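Local coordinates for protein GH127 beta-L-arabinofuranoside (Geobacillus stearothermophilus, PDB 4QK0) that probably hydrolyses terminal beta-L-arabinofuranosidic linkages, as a glycoside hydrolase of family GH127, at residues M72-E84 with D137-A150. Numbering follows the deposited sequence.
Sequences MVFQDSDVAKWLE and DNHELYCAGHLIEA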
loop_
_atom_site.group_PDB
_atom_site.type_symbol
_atom_site.label_atom_id
_atom_site.label_comp_id
_atom_site.label_asym_id
_atom_site.label_seq_id
_atom_site.Cartn_x
_atom_site.Cartn_y
_atom_site.Cartn_z
HETATM N N MSE A 72 -3.808 -21.278 19.385
HETATM C CA MSE A 72 -2.966 -21.447 18.207
HETATM C C MSE A 72 -2.058 -22.664 18.392
HETATM O O MSE A 72 -1.810 -23.145 19.503
HETATM C CB MSE A 72 -2.098 -20.200 18.025
HETATM C CG MSE A 72 -2.902 -18.914 17.732
HETATM SE SE MSE A 72 -4.168 -19.136 16.210
HETATM C CE MSE A 72 -3.059 -18.409 14.735
ATOM N N VAL A 73 -1.570 -23.180 17.279
ATOM C CA VAL A 73 -0.753 -24.371 17.283
ATOM C C VAL A 73 0.569 -24.165 18.071
ATOM O O VAL A 73 1.101 -25.101 18.649
ATOM C CB VAL A 73 -0.621 -24.888 15.828
ATOM C CG1 VAL A 73 0.409 -24.104 15.030
ATOM C CG2 VAL A 73 -0.313 -26.360 15.867
ATOM N N PHE A 74 1.003 -22.909 18.158
ATOM C CA PHE A 74 2.214 -22.487 18.878
ATOM C C PHE A 74 1.941 -21.836 20.241
ATOM O O PHE A 74 2.771 -21.104 20.787
ATOM C CB PHE A 74 2.994 -21.484 18.009
ATOM C CG PHE A 74 2.144 -20.344 17.476
ATOM C CD1 PHE A 74 1.726 -19.309 18.302
ATOM C CD2 PHE A 74 1.730 -20.345 16.137
ATOM C CE1 PHE A 74 0.917 -18.284 17.820
ATOM C CE2 PHE A 74 0.941 -19.323 15.640
ATOM C CZ PHE A 74 0.538 -18.285 16.473
ATOM N N GLN A 75 0.775 -22.092 20.780
ATOM C CA GLN A 75 0.402 -21.605 22.106
ATOM C C GLN A 75 1.426 -21.977 23.232
ATOM O O GLN A 75 1.667 -21.193 24.136
ATOM C CB GLN A 75 -0.990 -22.198 22.436
ATOM C CG GLN A 75 -1.821 -21.400 23.440
ATOM C CD GLN A 75 -2.610 -20.252 22.816
ATOM O OE1 GLN A 75 -2.534 -19.980 21.603
ATOM N NE2 GLN A 75 -3.382 -19.580 23.645
ATOM N N ASP A 76 1.993 -23.190 23.172
ATOM C CA ASP A 76 2.980 -23.640 24.158
ATOM C C ASP A 76 4.128 -22.657 24.279
ATOM O O ASP A 76 4.686 -22.481 25.357
ATOM C CB ASP A 76 3.521 -25.032 23.779
ATOM C CG ASP A 76 2.469 -26.166 23.921
ATOM O OD1 ASP A 76 1.332 -25.926 24.475
ATOM O OD2 ASP A 76 2.756 -27.308 23.439
ATOM N N SER A 77 4.512 -21.997 23.179
ATOM C CA SER A 77 5.652 -21.067 23.238
ATOM C C SER A 77 5.384 -19.821 24.066
ATOM O O SER A 77 6.326 -19.136 24.521
ATOM C CB SER A 77 6.032 -20.590 21.838
ATOM O OG SER A 77 4.965 -19.806 21.307
ATOM N N ASP A 78 4.127 -19.464 24.223
ATOM C CA ASP A 78 3.792 -18.311 25.096
ATOM C C ASP A 78 4.182 -18.588 26.559
ATOM O O ASP A 78 4.672 -17.719 27.253
ATOM C CB ASP A 78 2.298 -18.004 25.024
ATOM C CG ASP A 78 1.927 -17.290 23.740
ATOM O OD1 ASP A 78 2.775 -16.520 23.222
ATOM O OD2 ASP A 78 0.761 -17.435 23.302
ATOM N N VAL A 79 3.950 -19.808 26.999
ATOM C CA VAL A 79 4.317 -20.178 28.345
ATOM C C VAL A 79 5.832 -20.115 28.473
ATOM O O VAL A 79 6.365 -19.633 29.476
ATOM C CB VAL A 79 3.809 -21.580 28.672
ATOM C CG1 VAL A 79 4.241 -21.988 30.063
ATOM C CG2 VAL A 79 2.305 -21.604 28.596
ATOM N N ALA A 80 6.518 -20.577 27.436
ATOM C CA ALA A 80 7.963 -20.588 27.416
ATOM C C ALA A 80 8.503 -19.209 27.532
ATOM O O ALA A 80 9.422 -18.948 28.304
ATOM C CB ALA A 80 8.475 -21.242 26.146
ATOM N N LYS A 81 7.943 -18.283 26.776
ATOM C CA LYS A 81 8.485 -16.921 26.769
ATOM C C LYS A 81 8.251 -16.242 28.074
ATOM O O LYS A 81 9.085 -15.417 28.507
ATOM C CB LYS A 81 7.897 -16.074 25.635
ATOM C CG LYS A 81 8.344 -16.519 24.244
ATOM C CD LYS A 81 7.440 -15.892 23.174
ATOM C CE LYS A 81 7.871 -16.282 21.783
ATOM N NZ LYS A 81 6.802 -15.908 20.830
ATOM N N TRP A 82 7.111 -16.544 28.710
ATOM C CA TRP A 82 6.832 -15.947 30.019
ATOM C C TRP A 82 7.867 -16.499 31.043
ATOM O O TRP A 82 8.492 -15.721 31.790
ATOM C CB TRP A 82 5.372 -16.212 30.445
ATOM C CG TRP A 82 4.960 -15.641 31.762
ATOM C CD1 TRP A 82 4.410 -14.409 31.988
ATOM C CD2 TRP A 82 5.089 -16.255 33.046
ATOM N NE1 TRP A 82 4.204 -14.229 33.332
ATOM C CE2 TRP A 82 4.588 -15.352 33.996
ATOM C CE3 TRP A 82 5.548 -17.491 33.483
ATOM C CZ2 TRP A 82 4.557 -15.640 35.358
ATOM C CZ3 TRP A 82 5.486 -17.785 34.842
ATOM C CH2 TRP A 82 4.999 -16.863 35.755
ATOM N N LEU A 83 8.104 -17.817 31.021
ATOM C CA LEU A 83 9.137 -18.409 31.924
ATOM C C LEU A 83 10.531 -17.815 31.701
ATOM O O LEU A 83 11.251 -17.520 32.647
ATOM C CB LEU A 83 9.206 -19.907 31.763
ATOM C CG LEU A 83 7.994 -20.671 32.340
ATOM C CD1 LEU A 83 8.004 -22.102 31.864
ATOM C CD2 LEU A 83 7.994 -20.624 33.847
ATOM N N GLU A 84 10.880 -17.581 30.447
ATOM C CA GLU A 84 12.180 -17.046 30.130
ATOM C C GLU A 84 12.342 -15.665 30.683
ATOM O O GLU A 84 13.380 -15.326 31.292
ATOM C CB GLU A 84 12.459 -17.069 28.625
ATOM C CG GLU A 84 13.922 -16.703 28.325
ATOM C CD GLU A 84 14.246 -16.473 26.847
ATOM O OE1 GLU A 84 13.458 -16.899 25.995
ATOM O OE2 GLU A 84 15.318 -15.887 26.551
ATOM N N ASP A 137 4.142 -25.794 9.050
ATOM C CA ASP A 137 3.172 -24.903 9.673
ATOM C C ASP A 137 3.005 -25.032 11.165
ATOM O O ASP A 137 2.664 -24.043 11.798
ATOM C CB ASP A 137 1.756 -25.144 9.086
ATOM C CG ASP A 137 1.704 -24.954 7.572
ATOM O OD1 ASP A 137 2.517 -24.177 7.018
ATOM O OD2 ASP A 137 0.847 -25.602 6.954
ATOM N N ASN A 138 3.177 -26.222 11.744
ATOM C CA ASN A 138 2.707 -26.390 13.127
ATOM C C ASN A 138 3.714 -26.174 14.280
ATOM O O ASN A 138 3.366 -26.428 15.431
ATOM C CB ASN A 138 1.961 -27.670 13.260
ATOM C CG ASN A 138 0.680 -27.669 12.454
ATOM O OD1 ASN A 138 0.291 -26.668 11.890
ATOM N ND2 ASN A 138 0.036 -28.793 12.399
ATOM N N HIS A 139 4.896 -25.622 14.001
ATOM C CA HIS A 139 5.738 -24.965 15.026
ATOM C C HIS A 139 6.242 -25.855 16.193
ATOM O O HIS A 139 6.610 -25.357 17.235
ATOM C CB HIS A 139 4.983 -23.790 15.632
ATOM C CG HIS A 139 4.859 -22.611 14.737
ATOM N ND1 HIS A 139 4.152 -22.654 13.553
ATOM C CD2 HIS A 139 5.242 -21.323 14.903
ATOM C CE1 HIS A 139 4.123 -21.442 13.020
ATOM N NE2 HIS A 139 4.817 -20.631 13.801
ATOM N N GLU A 140 6.233 -27.163 16.001
ATOM C CA GLU A 140 6.664 -28.113 17.021
ATOM C C GLU A 140 8.060 -27.797 17.512
ATOM O O GLU A 140 8.301 -27.661 18.735
ATOM C CB GLU A 140 6.604 -29.541 16.493
ATOM C CG GLU A 140 5.223 -30.159 16.474
ATOM C CD GLU A 140 5.184 -31.457 15.644
ATOM O OE1 GLU A 140 4.960 -32.561 16.236
ATOM O OE2 GLU A 140 5.361 -31.346 14.402
ATOM N N LEU A 141 9.007 -27.672 16.569
ATOM C CA LEU A 141 10.401 -27.376 16.937
ATOM C C LEU A 141 10.544 -25.951 17.470
ATOM O O LEU A 141 11.344 -25.685 18.368
ATOM C CB LEU A 141 11.349 -27.615 15.761
ATOM C CG LEU A 141 11.346 -29.039 15.281
ATOM C CD1 LEU A 141 12.282 -29.172 14.107
ATOM C CD2 LEU A 141 11.738 -30.034 16.377
ATOM N N TYR A 142 9.778 -25.035 16.895
ATOM C CA TYR A 142 9.727 -23.669 17.384
ATOM C C TYR A 142 9.328 -23.635 18.845
ATOM O O TYR A 142 9.972 -22.950 19.668
ATOM C CB TYR A 142 8.747 -22.862 16.503
ATOM C CG TYR A 142 8.373 -21.489 16.961
ATOM C CD1 TYR A 142 7.321 -21.302 17.817
ATOM C CD2 TYR A 142 9.038 -20.368 16.498
ATOM C CE1 TYR A 142 6.961 -20.022 18.241
ATOM C CE2 TYR A 142 8.684 -19.102 16.901
ATOM C CZ TYR A 142 7.631 -18.943 17.769
ATOM O OH TYR A 142 7.283 -17.696 18.150
ATOM N N CYS A 143 8.262 -24.328 19.195
ATOM C CA CYS A 143 7.865 -24.370 20.635
ATOM C C CYS A 143 8.933 -25.037 21.493
ATOM O O CYS A 143 9.249 -24.556 22.557
ATOM C CB CYS A 143 6.496 -25.073 20.828
ATOM S SG CYS A 143 5.100 -24.132 20.130
ATOM N N ALA A 144 9.511 -26.125 20.991
ATOM C CA ALA A 144 10.580 -26.817 21.717
ATOM C C ALA A 144 11.753 -25.884 21.933
ATOM O O ALA A 144 12.267 -25.761 23.038
ATOM C CB ALA A 144 11.024 -28.032 20.951
ATOM N N GLY A 145 12.107 -25.127 20.901
ATOM C CA GLY A 145 13.177 -24.147 21.012
ATOM C C GLY A 145 12.908 -23.111 22.059
ATOM O O GLY A 145 13.767 -22.821 22.898
ATOM N N HIS A 146 11.685 -22.566 22.077
ATOM C CA HIS A 146 11.394 -21.547 23.058
ATOM C C HIS A 146 11.448 -22.082 24.464
ATOM O O HIS A 146 11.895 -21.396 25.362
ATOM C CB HIS A 146 10.057 -20.844 22.779
ATOM C CG HIS A 146 10.226 -19.639 21.921
ATOM N ND1 HIS A 146 9.768 -19.582 20.620
ATOM C CD2 HIS A 146 10.961 -18.515 22.108
ATOM C CE1 HIS A 146 10.172 -18.454 20.066
ATOM N NE2 HIS A 146 10.869 -17.784 20.949
ATOM N N LEU A 147 10.956 -23.282 24.644
ATOM C CA LEU A 147 11.012 -23.956 25.963
ATOM C C LEU A 147 12.478 -24.235 26.436
ATOM O O LEU A 147 12.824 -24.013 27.572
ATOM C CB LEU A 147 10.265 -25.270 25.853
ATOM C CG LEU A 147 8.859 -25.573 26.353
ATOM C CD1 LEU A 147 8.193 -24.502 27.182
ATOM C CD2 LEU A 147 7.967 -26.167 25.280
ATOM N N ILE A 148 13.317 -24.714 25.503
ATOM C CA ILE A 148 14.772 -24.833 25.742
ATOM C C ILE A 148 15.365 -23.515 26.204
ATOM O O ILE A 148 16.027 -23.455 27.251
ATOM C CB ILE A 148 15.471 -25.311 24.498
ATOM C CG1 ILE A 148 15.130 -26.793 24.247
ATOM C CG2 ILE A 148 16.959 -25.114 24.627
ATOM C CD1 ILE A 148 15.508 -27.332 22.882
ATOM N N GLU A 149 15.077 -22.426 25.493
ATOM C CA GLU A 149 15.648 -21.140 25.915
ATOM C C GLU A 149 15.210 -20.833 27.303
ATOM O O GLU A 149 15.984 -20.264 28.069
ATOM C CB GLU A 149 15.249 -19.978 25.008
ATOM C CG GLU A 149 15.816 -19.993 23.611
ATOM C CD GLU A 149 15.595 -18.638 22.892
ATOM O OE1 GLU A 149 14.658 -18.511 22.065
ATOM O OE2 GLU A 149 16.394 -17.709 23.146
ATOM N N ALA A 150 13.952 -21.132 27.632
ATOM C CA ALA A 150 13.462 -20.727 28.955
ATOM C C ALA A 150 14.191 -21.554 30.040
ATOM O O ALA A 150 14.544 -21.032 31.078
ATOM C CB ALA A 150 11.965 -20.980 29.064
HETATM O O HOH W 1 3.051 -26.993 18.034
HETATM O O HOH W 2 11.505 -18.796 25.085
#
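F74 and H139 lie side by side just ahead of the two helices: CD2 of F74 sits over the centre of one face of the H139 imidazole, 3.8 Å above its plane, with the two rings inclined at 45°. H139, at the N-cap position of helix 140-158, takes chi1 -73°, its ring beside the backbone N, and ND1 donates to D137 O (2.7 Å) almost in the ring plane. With an alanine here, D137 O is likely to lose this donor, and the ring that packs against both F74 and a face of Y142 would be gone.

Among the apolar contacts, V73 CG2 meets N138 CB, and C143 SG reaches F74 CA at 3.6 Å. Further on, A80 CB presses tightly on L147 CD1 (3.4 Å), and A150 CB packs on L83 CB, where the axes of helix segments 76-84 and 140-150 come as close as 8.1 Å, 17° from parallel.

The polar flank belongs to K81. Its extended chain lays CE over one face of H146, a CH-pi contact 3.6 Å from the ring centroid, and carries NZ on to a long hydrogen bond with Y142 OH (3.3 Å). One water donates to both E84 OE1 and H146 O. The carboxylates of E84 and E149 come within 4.0 Å (OE2 to OE2), but R419 and Y88 hold the former and K200 the latter.

A80, A150 and C143 thus let two helices of the catalytic domain, probably an (alpha/alpha)6 barrel, pack closely, with L147 and L83 beside them, while the positive charges of R419 and K200 probably offset the repulsion between E84 and E149.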